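Local atomic coordinates of DUF4442 domain-containing protein (Pseudomonas aeruginosa, PDB entry 1SH8), a protein that is of unknown function but is probably a thioesterase of the hotdog-fold superfamily. Residues Thr71-Ala76 against Glu106-Leu111; Leu13-Ile18 against Gly25-Val30; Phe58-Leu63 against Leu127-Glu132. All coordinates share one frame; numbering follows the deposited sequence.

Contact 1: residues Thr71-Ala76 against Glu106-Leu111; sequences TSFDSA and ERIRQL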
ATOM      1  N   THR A  71      15.108   1.275 -14.754  1.00  7.98           N
ATOM      2  CA  THR A  71      15.896   0.462 -15.674  1.00  8.39           C
ATOM      3  C   THR A  71      15.556   0.659 -17.145  1.00  8.75           C
ATOM      4  O   THR A  71      16.339   0.274 -18.017  1.00 10.01           O
ATOM      5  CB  THR A  71      15.733  -1.048 -15.391  1.00  8.32           C
ATOM      6  OG1 THR A  71      14.401  -1.461 -15.733  1.00  8.88           O
ATOM      7  CG2 THR A  71      16.016  -1.358 -13.931  1.00  8.36           C
ATOM      8  N   SER A  72      14.413   1.277 -17.426  1.00  8.54           N
ATOM      9  CA  SER A  72      13.975   1.408 -18.809  1.00  8.94           C
ATOM     10  C   SER A  72      13.874   2.794 -19.432  1.00 10.20           C
ATOM     11  O   SER A  72      13.883   2.917 -20.659  1.00 10.75           O
ATOM     12  CB  SER A  72      12.625   0.703 -18.961  1.00  9.42           C
ATOM     13  OG  SER A  72      12.643  -0.552 -18.306  1.00  8.84           O
ATOM     14  N   PHE A  73      13.770   3.828 -18.606  1.00  9.32           N
ATOM     15  CA  PHE A  73      13.630   5.180 -19.133  1.00  9.87           C
ATOM     16  C   PHE A  73      14.697   6.143 -18.634  1.00  9.98           C
ATOM     17  O   PHE A  73      15.444   5.832 -17.708  1.00  9.92           O
ATOM     18  CB  PHE A  73      12.251   5.733 -18.760  1.00  9.93           C
ATOM     19  CG  PHE A  73      11.110   4.899 -19.260  1.00 10.88           C
ATOM     20  CD1 PHE A  73      10.823   4.833 -20.622  1.00 12.95           C
ATOM     21  CD2 PHE A  73      10.331   4.162 -18.373  1.00 11.86           C
ATOM     22  CE1 PHE A  73       9.773   4.040 -21.098  1.00 12.52           C
ATOM     23  CE2 PHE A  73       9.283   3.370 -18.836  1.00 12.61           C
ATOM     24  CZ  PHE A  73       9.006   3.311 -20.205  1.00 11.97           C
ATOM     25  N   ASP A  74      14.766   7.305 -19.286  1.00  9.32           N
ATOM     26  CA  ASP A  74      15.688   8.373 -18.903  1.00  9.42           C
ATOM     27  C   ASP A  74      15.077   8.840 -17.588  1.00  9.31           C
ATOM     28  O   ASP A  74      14.062   9.538 -17.588  1.00 10.04           O
ATOM     29  CB  ASP A  74      15.627   9.501 -19.934  1.00 10.09           C
ATOM     30  CG  ASP A  74      16.557  10.652 -19.599  1.00 10.31           C
ATOM     31  OD1 ASP A  74      16.667  10.999 -18.403  1.00  9.00           O
ATOM     32  OD2 ASP A  74      17.159  11.216 -20.541  1.00 11.16           O
ATOM     33  N   SER A  75      15.693   8.453 -16.473  1.00 10.93           N
ATOM     34  CA  SER A  75      15.161   8.772 -15.152  1.00 11.70           C
ATOM     35  C   SER A  75      15.388  10.179 -14.616  1.00 12.12           C
ATOM     36  O   SER A  75      15.098  10.457 -13.455  1.00 12.64           O
ATOM     37  CB  SER A  75      15.649   7.732 -14.136  1.00 12.42           C
ATOM     38  OG  SER A  75      17.040   7.521 -14.254  1.00 12.88           O
ATOM     39  N   ALA A  76      15.905  11.064 -15.458  1.00 11.29           N
ATOM     40  CA  ALA A  76      16.106  12.449 -15.064  1.00 10.44           C
ATOM     41  C   ALA A  76      15.101  13.264 -15.877  1.00 11.31           C
ATOM     42  O   ALA A  76      14.518  14.227 -15.382  1.00 10.83           O
ATOM     43  CB  ALA A  76      17.530  12.892 -15.376  1.00 11.94           C
ATOM     44  N   GLU A 106       9.177  -2.763 -27.382  1.00 21.83           N
ATOM     45  CA  GLU A 106       8.273  -1.933 -28.165  1.00 22.71           C
ATOM     46  C   GLU A 106       7.446  -1.000 -27.279  1.00 20.13           C
ATOM     47  O   GLU A 106       7.267   0.173 -27.614  1.00 19.15           O
ATOM     48  CB  GLU A 106       7.354  -2.825 -29.005  1.00 26.87           C
ATOM     49  CG  GLU A 106       6.450  -2.078 -29.975  1.00 34.70           C
ATOM     50  CD  GLU A 106       5.559  -3.022 -30.775  1.00 39.40           C
ATOM     51  OE1 GLU A 106       6.102  -3.870 -31.521  1.00 41.08           O
ATOM     52  OE2 GLU A 106       4.316  -2.917 -30.655  1.00 41.83           O
ATOM     53  N   ARG A 107       6.939  -1.513 -26.157  1.00 17.77           N
ATOM     54  CA  ARG A 107       6.148  -0.687 -25.242  1.00 16.60           C
ATOM     55  C   ARG A 107       7.002   0.428 -24.651  1.00 14.46           C
ATOM     56  O   ARG A 107       6.532   1.549 -24.462  1.00 13.85           O
ATOM     57  CB  ARG A 107       5.552  -1.527 -24.103  1.00 18.18           C
ATOM     58  CG  ARG A 107       4.161  -2.086 -24.398  1.00 21.78           C
ATOM     59  CD  ARG A 107       3.180  -0.971 -24.716  1.00 22.41           C
ATOM     60  NE  ARG A 107       2.496  -0.432 -23.538  1.00 22.33           N
ATOM     61  CZ  ARG A 107       2.005   0.803 -23.468  1.00 22.09           C
ATOM     62  NH1 ARG A 107       2.136   1.626 -24.501  1.00 22.80           N
ATOM     63  NH2 ARG A 107       1.363   1.209 -22.380  1.00 21.70           N
ATOM     64  N   ILE A 108       8.258   0.118 -24.358  1.00 14.67           N
ATOM     65  CA  ILE A 108       9.162   1.119 -23.803  1.00 14.23           C
ATOM     66  C   ILE A 108       9.302   2.263 -24.807  1.00 14.27           C
ATOM     67  O   ILE A 108       9.232   3.437 -24.436  1.00 12.85           O
ATOM     68  CB  ILE A 108      10.551   0.511 -23.490  1.00 13.97           C
ATOM     69  CG1 ILE A 108      10.425  -0.505 -22.344  1.00 14.12           C
ATOM     70  CG2 ILE A 108      11.536   1.619 -23.116  1.00 12.95           C
ATOM     71  CD1 ILE A 108      11.715  -1.260 -22.018  1.00 13.41           C
ATOM     72  N   ARG A 109       9.485   1.919 -26.081  1.00 15.33           N
ATOM     73  CA  ARG A 109       9.607   2.937 -27.123  1.00 17.60           C
ATOM     74  C   ARG A 109       8.330   3.769 -27.240  1.00 16.86           C
ATOM     75  O   ARG A 109       8.390   4.995 -27.333  1.00 16.47           O
ATOM     76  CB  ARG A 109       9.928   2.297 -28.476  1.00 19.82           C
ATOM     77  CG  ARG A 109      11.387   1.917 -28.639  1.00 25.63           C
ATOM     78  CD  ARG A 109      11.709   1.597 -30.093  1.00 29.59           C
ATOM     79  NE  ARG A 109      11.122   0.332 -30.528  1.00 33.84           N
ATOM     80  CZ  ARG A 109      11.607  -0.866 -30.212  1.00 34.12           C
ATOM     81  NH1 ARG A 109      12.695  -0.970 -29.457  1.00 35.34           N
ATOM     82  NH2 ARG A 109      10.999  -1.961 -30.647  1.00 35.24           N
ATOM     83  N   GLN A 110       7.178   3.105 -27.228  1.00 17.12           N
ATOM     84  CA  GLN A 110       5.904   3.812 -27.327  1.00 17.39           C
ATOM     85  C   GLN A 110       5.730   4.788 -26.170  1.00 16.28           C
ATOM     86  O   GLN A 110       5.348   5.942 -26.368  1.00 16.00           O
ATOM     87  CB  GLN A 110       4.740   2.819 -27.318  1.00 19.77           C
ATOM     88  CG  GLN A 110       4.846   1.718 -28.359  1.00 23.86           C
ATOM     89  CD  GLN A 110       3.631   0.806 -28.361  1.00 27.06           C
ATOM     90  OE1 GLN A 110       3.143   0.399 -27.303  1.00 29.23           O
ATOM     91  NE2 GLN A 110       3.140   0.475 -29.551  1.00 28.71           N
ATOM     92  N   LEU A 111       6.019   4.318 -24.959  1.00 13.92           N
ATOM     93  CA  LEU A 111       5.882   5.141 -23.764  1.00 14.02           C
ATOM     94  C   LEU A 111       6.774   6.380 -23.758  1.00 14.68           C
ATOM     95  O   LEU A 111       6.303   7.479 -23.464  1.00 14.23           O
ATOM     96  CB  LEU A 111       6.156   4.295 -22.516  1.00 12.56           C
ATOM     97  CG  LEU A 111       5.069   3.260 -22.194  1.00 12.01           C
ATOM     98  CD1 LEU A 111       5.593   2.236 -21.203  1.00 10.87           C
ATOM     99  CD2 LEU A 111       3.838   3.974 -21.651  1.00 11.94           C
TER

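Contact 2: residues Leu13-Ile18 against Gly25-Val30; sequences LTEEKI and GLRAEV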
ATOM      1  N   LEU A  13      19.363   2.897  -6.073  1.00  7.79           N
ATOM      2  CA  LEU A  13      18.202   3.786  -6.141  1.00  7.72           C
ATOM      3  C   LEU A  13      16.902   3.038  -5.841  1.00  8.32           C
ATOM      4  O   LEU A  13      16.050   3.530  -5.102  1.00  9.33           O
ATOM      5  CB  LEU A  13      18.128   4.454  -7.516  1.00  8.00           C
ATOM      6  CG  LEU A  13      19.274   5.435  -7.802  1.00  9.18           C
ATOM      7  CD1 LEU A  13      19.166   5.976  -9.228  1.00  9.34           C
ATOM      8  CD2 LEU A  13      19.235   6.570  -6.777  1.00  9.42           C
ATOM      9  N   THR A  14      16.758   1.841  -6.399  1.00  7.90           N
ATOM     10  CA  THR A  14      15.559   1.040  -6.183  1.00  7.77           C
ATOM     11  C   THR A  14      15.350   0.709  -4.707  1.00  9.05           C
ATOM     12  O   THR A  14      14.248   0.849  -4.174  1.00 10.12           O
ATOM     13  CB  THR A  14      15.631  -0.291  -6.976  1.00  8.10           C
ATOM     14  OG1 THR A  14      15.665  -0.010  -8.378  1.00  8.47           O
ATOM     15  CG2 THR A  14      14.419  -1.168  -6.676  1.00  7.29           C
ATOM     16  N   GLU A  15      16.416   0.279  -4.046  1.00  9.60           N
ATOM     17  CA  GLU A  15      16.337  -0.108  -2.645  1.00 11.24           C
ATOM     18  C   GLU A  15      16.418   1.024  -1.639  1.00 12.82           C
ATOM     19  O   GLU A  15      15.857   0.916  -0.545  1.00 13.95           O
ATOM     20  CB  GLU A  15      17.448  -1.112  -2.317  1.00 10.64           C
ATOM     21  CG  GLU A  15      17.405  -2.400  -3.127  1.00 10.67           C
ATOM     22  CD  GLU A  15      18.555  -3.346  -2.798  1.00 12.19           C
ATOM     23  OE1 GLU A  15      19.440  -2.972  -1.992  1.00 13.69           O
ATOM     24  OE2 GLU A  15      18.578  -4.468  -3.351  1.00 11.59           O
ATOM     25  N   GLU A  16      17.094   2.114  -1.999  1.00 12.31           N
ATOM     26  CA  GLU A  16      17.291   3.197  -1.039  1.00 13.33           C
ATOM     27  C   GLU A  16      16.815   4.616  -1.319  1.00 12.85           C
ATOM     28  O   GLU A  16      16.877   5.459  -0.424  1.00 13.92           O
ATOM     29  CB  GLU A  16      18.776   3.242  -0.666  1.00 14.36           C
ATOM     30  CG  GLU A  16      19.268   1.959  -0.011  1.00 17.53           C
ATOM     31  CD  GLU A  16      20.760   1.955   0.223  1.00 19.96           C
ATOM     32  OE1 GLU A  16      21.282   2.963   0.747  1.00 19.76           O
ATOM     33  OE2 GLU A  16      21.410   0.941  -0.111  1.00 20.15           O
ATOM     34  N   LYS A  17      16.336   4.913  -2.519  1.00 12.96           N
ATOM     35  CA  LYS A  17      15.907   6.285  -2.765  1.00 13.74           C
ATOM     36  C   LYS A  17      14.753   6.694  -1.854  1.00 13.83           C
ATOM     37  O   LYS A  17      14.700   7.831  -1.380  1.00 13.83           O
ATOM     38  CB  LYS A  17      15.503   6.484  -4.223  1.00 15.36           C
ATOM     39  CG  LYS A  17      15.406   7.954  -4.607  1.00 19.47           C
ATOM     40  CD  LYS A  17      15.275   8.116  -6.102  1.00 23.17           C
ATOM     41  CE  LYS A  17      15.259   9.578  -6.504  1.00 25.23           C
ATOM     42  NZ  LYS A  17      15.109   9.706  -7.985  1.00 27.23           N
ATOM     43  N   ILE A  18      13.831   5.767  -1.614  1.00 11.69           N
ATOM     44  CA  ILE A  18      12.680   6.038  -0.749  1.00  9.75           C
ATOM     45  C   ILE A  18      12.920   5.364   0.601  1.00  9.72           C
ATOM     46  O   ILE A  18      12.972   4.133   0.694  1.00 10.00           O
ATOM     47  CB  ILE A  18      11.375   5.509  -1.399  1.00  9.63           C
ATOM     48  CG1 ILE A  18      11.145   6.223  -2.736  1.00  7.97           C
ATOM     49  CG2 ILE A  18      10.183   5.734  -0.464  1.00  9.21           C
ATOM     50  CD1 ILE A  18       9.916   5.750  -3.482  1.00 10.96           C
ATOM     51  N   GLY A  25      13.593  -3.295   4.010  1.00 10.25           N
ATOM     52  CA  GLY A  25      14.586  -4.292   3.645  1.00 11.41           C
ATOM     53  C   GLY A  25      14.401  -4.890   2.257  1.00 10.90           C
ATOM     54  O   GLY A  25      15.026  -5.901   1.922  1.00 11.02           O
ATOM     55  N   LEU A  26      13.546  -4.273   1.447  1.00  9.54           N
ATOM     56  CA  LEU A  26      13.301  -4.759   0.094  1.00 10.22           C
ATOM     57  C   LEU A  26      14.606  -4.864  -0.684  1.00  9.75           C
ATOM     58  O   LEU A  26      15.447  -3.963  -0.624  1.00  9.82           O
ATOM     59  CB  LEU A  26      12.335  -3.824  -0.639  1.00 10.52           C
ATOM     60  CG  LEU A  26      12.013  -4.214  -2.083  1.00 10.93           C
ATOM     61  CD1 LEU A  26      10.564  -3.876  -2.405  1.00 12.08           C
ATOM     62  CD2 LEU A  26      12.978  -3.509  -3.025  1.00  9.37           C
ATOM     63  N   ARG A  27      14.774  -5.969  -1.406  1.00  8.63           N
ATOM     64  CA  ARG A  27      15.979  -6.194  -2.198  1.00  9.22           C
ATOM     65  C   ARG A  27      15.654  -6.457  -3.665  1.00  9.73           C
ATOM     66  O   ARG A  27      14.654  -7.104  -3.990  1.00 10.81           O
ATOM     67  CB  ARG A  27      16.763  -7.377  -1.631  1.00 10.87           C
ATOM     68  CG  ARG A  27      17.205  -7.174  -0.191  1.00 16.00           C
ATOM     69  CD  ARG A  27      18.365  -6.201  -0.108  1.00 22.08           C
ATOM     70  NE  ARG A  27      19.561  -6.790  -0.696  1.00 30.83           N
ATOM     71  CZ  ARG A  27      20.697  -6.135  -0.919  1.00 35.41           C
ATOM     72  NH1 ARG A  27      20.807  -4.847  -0.606  1.00 36.76           N
ATOM     73  NH2 ARG A  27      21.728  -6.773  -1.461  1.00 37.31           N
ATOM     74  N   ALA A  28      16.494  -5.934  -4.553  1.00  9.04           N
ATOM     75  CA  ALA A  28      16.308  -6.138  -5.983  1.00  9.52           C
ATOM     76  C   ALA A  28      17.163  -7.330  -6.374  1.00 10.72           C
ATOM     77  O   ALA A  28      18.359  -7.348  -6.097  1.00 13.15           O
ATOM     78  CB  ALA A  28      16.758  -4.902  -6.756  1.00 10.53           C
ATOM     79  N   GLU A  29      16.557  -8.336  -6.994  1.00 10.23           N
ATOM     80  CA  GLU A  29      17.313  -9.508  -7.423  1.00  9.74           C
ATOM     81  C   GLU A  29      17.814  -9.298  -8.846  1.00 10.61           C
ATOM     82  O   GLU A  29      18.957  -9.630  -9.164  1.00 11.70           O
ATOM     83  CB  GLU A  29      16.452 -10.771  -7.331  1.00  9.54           C
ATOM     84  CG  GLU A  29      16.028 -11.100  -5.908  1.00 10.77           C
ATOM     85  CD  GLU A  29      15.472 -12.504  -5.752  1.00 12.11           C
ATOM     86  OE1 GLU A  29      15.018 -13.097  -6.758  1.00 11.08           O
ATOM     87  OE2 GLU A  29      15.476 -13.009  -4.610  1.00 13.43           O
ATOM     88  N   VAL A  30      16.958  -8.745  -9.700  1.00  9.84           N
ATOM     89  CA  VAL A  30      17.321  -8.454 -11.084  1.00 10.78           C
ATOM     90  C   VAL A  30      16.740  -7.101 -11.495  1.00 10.47           C
ATOM     91  O   VAL A  30      15.580  -6.803 -11.211  1.00  9.69           O
ATOM     92  CB  VAL A  30      16.790  -9.526 -12.069  1.00 11.17           C
ATOM     93  CG1 VAL A  30      17.063  -9.096 -13.507  1.00 11.90           C
ATOM     94  CG2 VAL A  30      17.462 -10.868 -11.794  1.00 13.14           C
TER
HETATM   95  O   HOH W   1      15.819  -1.822   0.995  1.00 21.22           O
HETATM   96  O   HOH W   2      20.240  -6.242  -4.119  1.00 22.68           O

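Contact 3: residues Phe58-Leu63 against Leu127-Glu132; sequences FTLAEL and LQLTDE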
ATOM      1  N   PHE A  58       1.923  -4.580  -0.238  1.00  5.30           N
ATOM      2  CA  PHE A  58       1.618  -3.484  -1.158  1.00  5.92           C
ATOM      3  C   PHE A  58       2.894  -2.860  -1.709  1.00  5.69           C
ATOM      4  O   PHE A  58       3.011  -2.605  -2.906  1.00  6.53           O
ATOM      5  CB  PHE A  58       0.809  -2.387  -0.462  1.00  6.27           C
ATOM      6  CG  PHE A  58       0.499  -1.216  -1.358  1.00  6.96           C
ATOM      7  CD1 PHE A  58      -0.662  -1.194  -2.131  1.00  7.84           C
ATOM      8  CD2 PHE A  58       1.390  -0.150  -1.460  1.00  7.78           C
ATOM      9  CE1 PHE A  58      -0.927  -0.118  -2.997  1.00  8.71           C
ATOM     10  CE2 PHE A  58       1.136   0.925  -2.321  1.00  8.72           C
ATOM     11  CZ  PHE A  58      -0.023   0.939  -3.088  1.00  8.02           C
ATOM     12  N   THR A  59       3.851  -2.600  -0.824  1.00  5.51           N
ATOM     13  CA  THR A  59       5.103  -1.987  -1.236  1.00  6.55           C
ATOM     14  C   THR A  59       5.824  -2.859  -2.263  1.00  6.38           C
ATOM     15  O   THR A  59       6.326  -2.356  -3.271  1.00  7.33           O
ATOM     16  CB  THR A  59       6.000  -1.721  -0.011  1.00  6.07           C
ATOM     17  OG1 THR A  59       5.335  -0.797   0.859  1.00  6.90           O
ATOM     18  CG2 THR A  59       7.330  -1.118  -0.431  1.00  7.00           C
ATOM     19  N   LEU A  60       5.858  -4.165  -2.019  1.00  5.88           N
ATOM     20  CA  LEU A  60       6.510  -5.085  -2.947  1.00  6.50           C
ATOM     21  C   LEU A  60       5.820  -5.077  -4.310  1.00  6.54           C
ATOM     22  O   LEU A  60       6.479  -5.073  -5.347  1.00  6.23           O
ATOM     23  CB  LEU A  60       6.489  -6.510  -2.387  1.00  6.56           C
ATOM     24  CG  LEU A  60       7.077  -7.574  -3.323  1.00  5.94           C
ATOM     25  CD1 LEU A  60       8.550  -7.268  -3.577  1.00  6.13           C
ATOM     26  CD2 LEU A  60       6.914  -8.953  -2.705  1.00  6.54           C
ATOM     27  N   ALA A  61       4.488  -5.077  -4.297  1.00  6.69           N
ATOM     28  CA  ALA A  61       3.703  -5.094  -5.531  1.00  5.56           C
ATOM     29  C   ALA A  61       3.724  -3.771  -6.292  1.00  7.12           C
ATOM     30  O   ALA A  61       3.629  -3.753  -7.517  1.00  8.08           O
ATOM     31  CB  ALA A  61       2.261  -5.479  -5.216  1.00  6.29           C
ATOM     32  N   GLU A  62       3.858  -2.668  -5.562  1.00  6.64           N
ATOM     33  CA  GLU A  62       3.848  -1.332  -6.154  1.00  7.63           C
ATOM     34  C   GLU A  62       5.182  -0.859  -6.748  1.00  7.60           C
ATOM     35  O   GLU A  62       5.211  -0.215  -7.805  1.00  7.44           O
ATOM     36  CB  GLU A  62       3.379  -0.325  -5.087  1.00  7.36           C
ATOM     37  CG  GLU A  62       3.063   1.095  -5.569  1.00  8.66           C
ATOM     38  CD  GLU A  62       4.292   1.947  -5.890  1.00 11.47           C
ATOM     39  OE1 GLU A  62       5.347   1.790  -5.235  1.00 10.25           O
ATOM     40  OE2 GLU A  62       4.184   2.804  -6.797  1.00 12.78           O
ATOM     41  N   LEU A  63       6.280  -1.185  -6.069  1.00  6.70           N
ATOM     42  CA  LEU A  63       7.602  -0.730  -6.490  1.00  7.57           C
ATOM     43  C   LEU A  63       8.057  -1.096  -7.906  1.00  6.94           C
ATOM     44  O   LEU A  63       8.838  -0.357  -8.507  1.00  8.15           O
ATOM     45  CB  LEU A  63       8.659  -1.172  -5.471  1.00  7.98           C
ATOM     46  CG  LEU A  63       9.877  -0.248  -5.426  1.00 10.31           C
ATOM     47  CD1 LEU A  63       9.453   1.120  -4.916  1.00 11.98           C
ATOM     48  CD2 LEU A  63      10.941  -0.840  -4.515  1.00 12.17           C
ATOM     49  N   LEU A 127       0.526  -8.042 -11.659  1.00  6.43           N
ATOM     50  CA  LEU A 127       1.521  -8.929 -11.078  1.00  7.06           C
ATOM     51  C   LEU A 127       1.043  -9.930 -10.043  1.00  7.19           C
ATOM     52  O   LEU A 127      -0.025  -9.780  -9.453  1.00  8.19           O
ATOM     53  CB  LEU A 127       2.612  -8.074 -10.429  1.00  6.81           C
ATOM     54  CG  LEU A 127       3.040  -6.804 -11.174  1.00  8.55           C
ATOM     55  CD1 LEU A 127       4.065  -6.047 -10.339  1.00  9.03           C
ATOM     56  CD2 LEU A 127       3.613  -7.166 -12.535  1.00  9.07           C
ATOM     57  N   GLN A 128       1.876 -10.943  -9.824  1.00  7.10           N
ATOM     58  CA  GLN A 128       1.619 -11.970  -8.824  1.00  7.08           C
ATOM     59  C   GLN A 128       2.789 -11.966  -7.850  1.00  7.33           C
ATOM     60  O   GLN A 128       3.950 -11.891  -8.259  1.00  7.90           O
ATOM     61  CB  GLN A 128       1.543 -13.358  -9.452  1.00  8.90           C
ATOM     62  CG  GLN A 128       0.443 -13.548 -10.467  1.00 12.48           C
ATOM     63  CD  GLN A 128       0.296 -15.001 -10.859  1.00 14.22           C
ATOM     64  OE1 GLN A 128       1.276 -15.666 -11.189  1.00 14.97           O
ATOM     65  NE2 GLN A 128      -0.933 -15.504 -10.821  1.00 14.17           N
ATOM     66  N   LEU A 129       2.477 -12.023  -6.562  1.00  6.84           N
ATOM     67  CA  LEU A 129       3.506 -12.080  -5.530  1.00  7.35           C
ATOM     68  C   LEU A 129       3.519 -13.537  -5.097  1.00  7.75           C
ATOM     69  O   LEU A 129       2.464 -14.120  -4.845  1.00  7.42           O
ATOM     70  CB  LEU A 129       3.144 -11.172  -4.351  1.00  8.92           C
ATOM     71  CG  LEU A 129       3.514  -9.688  -4.487  1.00  9.18           C
ATOM     72  CD1 LEU A 129       2.954  -9.103  -5.780  1.00 10.83           C
ATOM     73  CD2 LEU A 129       2.984  -8.943  -3.261  1.00  8.49           C
ATOM     74  N   THR A 130       4.706 -14.126  -5.009  1.00  7.53           N
ATOM     75  CA  THR A 130       4.807 -15.533  -4.650  1.00  8.05           C
ATOM     76  C   THR A 130       5.717 -15.799  -3.465  1.00  7.93           C
ATOM     77  O   THR A 130       6.643 -15.033  -3.200  1.00  8.22           O
ATOM     78  CB  THR A 130       5.330 -16.356  -5.853  1.00  9.54           C
ATOM     79  OG1 THR A 130       6.638 -15.892  -6.221  1.00 12.22           O
ATOM     80  CG2 THR A 130       4.398 -16.198  -7.050  1.00  9.76           C
ATOM     81  N   ASP A 131       5.451 -16.884  -2.744  1.00  7.96           N
ATOM     82  CA  ASP A 131       6.306 -17.238  -1.620  1.00  8.93           C
ATOM     83  C   ASP A 131       7.397 -18.207  -2.095  1.00 10.38           C
ATOM     84  O   ASP A 131       7.486 -18.514  -3.286  1.00  9.80           O
ATOM     85  CB  ASP A 131       5.498 -17.835  -0.458  1.00  9.41           C
ATOM     86  CG  ASP A 131       4.824 -19.145  -0.807  1.00 10.56           C
ATOM     87  OD1 ASP A 131       5.252 -19.829  -1.763  1.00  9.62           O
ATOM     88  OD2 ASP A 131       3.861 -19.499  -0.091  1.00 11.21           O
ATOM     89  N   GLU A 132       8.224 -18.681  -1.168  1.00 10.89           N
ATOM     90  CA  GLU A 132       9.333 -19.573  -1.502  1.00 13.34           C
ATOM     91  C   GLU A 132       8.962 -20.882  -2.197  1.00 13.57           C
ATOM     92  O   GLU A 132       9.824 -21.534  -2.792  1.00 13.23           O
ATOM     93  CB  GLU A 132      10.151 -19.850  -0.238  1.00 15.26           C
ATOM     94  CG  GLU A 132      10.938 -18.621   0.226  1.00 22.71           C
ATOM     95  CD  GLU A 132      11.542 -18.782   1.611  1.00 27.79           C
ATOM     96  OE1 GLU A 132      12.120 -19.860   1.881  1.00 29.95           O
ATOM     97  OE2 GLU A 132      11.447 -17.827   2.424  1.00 28.55           O
TER

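Contact 1: residues Thr71-Ala76 against Glu106-Leu111
F73, the first residue beyond helix 64-72 to leave helical geometry, lays the edge of its ring against I108 and L111 of helix 105-118. Its CB does not aim directly at the opposing helix; with CG lying beside the backbone N (chi1 -58°), the ring is carried across the gap, and its CD1 edge and tip make the contact. CD1 comes first and only brushes the branch methyl CG2 of I108. At CE1 the fit closes: this carbon lies 3.6 Å from I108 CG2 and 3.4 Å from I108 O, the carbonyl oxygen sitting in the ring plane at the edge. The weakly positive rim of the ring therefore meets a negative atom. CZ, the tip, ends on L111, with CD1 of that leucine 3.7 Å and its CB 3.8 Å away.

I108 uses both of its branches. CG2 is shared between F73 and the carbonyl O of S72, at 3.6 Å from the latter, whereas CD1 at the end of the longer branch touches S72 CB at 3.7 Å. The same S72 CB also lies over the rim of one face of the F73 ring. The S72 hydroxyl is engaged elsewhere, with L68 O and G34 N.

The contact thus joins the C-terminal end of helix 64-72 to one side of helix 105-118. L103, in the loop before the latter helix, touches both F73 and I108, and L111 continues the apolar layer onto A121 and Y123 of strand 120-130.

Contact 2: residues Leu13-Ile18 against Gly25-Val30
E15 drives its carboxylate into the start of strand 27-32, where its two oxygens divide the work between A28 and R27. OE2 accepts the backbone N-H of A28 in a nearly straight bond (E15 OE2 to A28 N 2.8 Å, 170° at the hydrogen), approached from the anti side of the carboxylate. OE1 makes a salt bridge to R27, with E15 OE1 to R27 NH1 at 2.7 Å. The pairing is skewed: the carboxylate and guanidinium planes stand 52° apart, and E15 OE2 lies 3.3 Å above one face of the guanidinium, toward its rim. An extended chain beyond CG delivers the acid, while bends at chi2 and chi3 fold R27 back over it. On the way E15 CG rests 3.5 Å from L26 O, completing the tight part. With a peptide N-H and an arginine gripping it, the buried carboxylate is probably stabilised in its charged form.

Water fills out the margins. One molecule donates to both E15 OE2 and A28 O, the latter at 2.9 Å, and also lies over the guanidinium face; another bridges E15 O and L26 O, 2.7 Å from L26 O. R27 itself is exposed, so this border faces solvent. Apolar contact is looser, T14 CG2 approaching A28 CB only to 4.4 Å.

Helix 7-16 is thus tied to an edge strand of the sheet within this chain, helix 19-24 being the only helix or strand between them in sequence. R27 pairs through its backbone with R39 of strand 35-40, and a classic beta bulge at E29 and V30 faces R37. L26 also packs on M40 and V21, while L63 touches both T14 and L26 and L70 of helix 64-72 touches T14.

Contact 3: residues Phe58-Leu63 against Leu127-Glu132
No flat side chain takes part where L60 and A61 meet L127 and L129; the one planar group involved is the A61 carbonyl, whose O is touched by L127 CD1 at 3.7 Å. F58, whose CB points away from the strand, stacks its ring on F58 of the second subunit.

L129 carries the contact. Its CB points at the helix, and both its methyls meet A61 CB: L129 CD1 lies 3.7 Å from it, and CD2 also reaches L60 CD2. L60 comes from the side, its CG set anti to the backbone N (chi1 177°), which brings L60 CD2 to 3.9 Å from L129 CG, the two side chains lying alongside each other and running opposite ways. A61 and L129 are also the pair with the nearest CA atoms; the axes of the two short segments pass at 9.2 Å and run at 134°.

Neighbouring strands extend this surface: L60 also touches I97 and V99, and A61 touches S140. A helix laid across a curved antiparallel sheet, with its far side at the subunit interface, is characteristic of the hotdog fold, to whose clan this family belongs.

In the fold
Along the chain contact 2 closes first; contact 3 then opens, and contact 1 forms within the span it encloses. Contacts 2 and 3, centres about 13 Å apart, touch where L63 meets L26 and the backbone O of T14, and where L26 meets L60. Contact 1 lies across the chain's centre from contact 3, about 22 Å between centres, yet consecutive elements link them: helices 54-62 and 64-72, and helix 105-118 with strand 120-130. Contacts 1 and 2, centres about 19 Å apart, do not touch. Backbone bonding of T130 to R98 joins the two three-stranded sheets. Contacts 2 and 3 also reach the second subunit, consistent with a hotdog dimer, whereas contact 1 is internal to its chain.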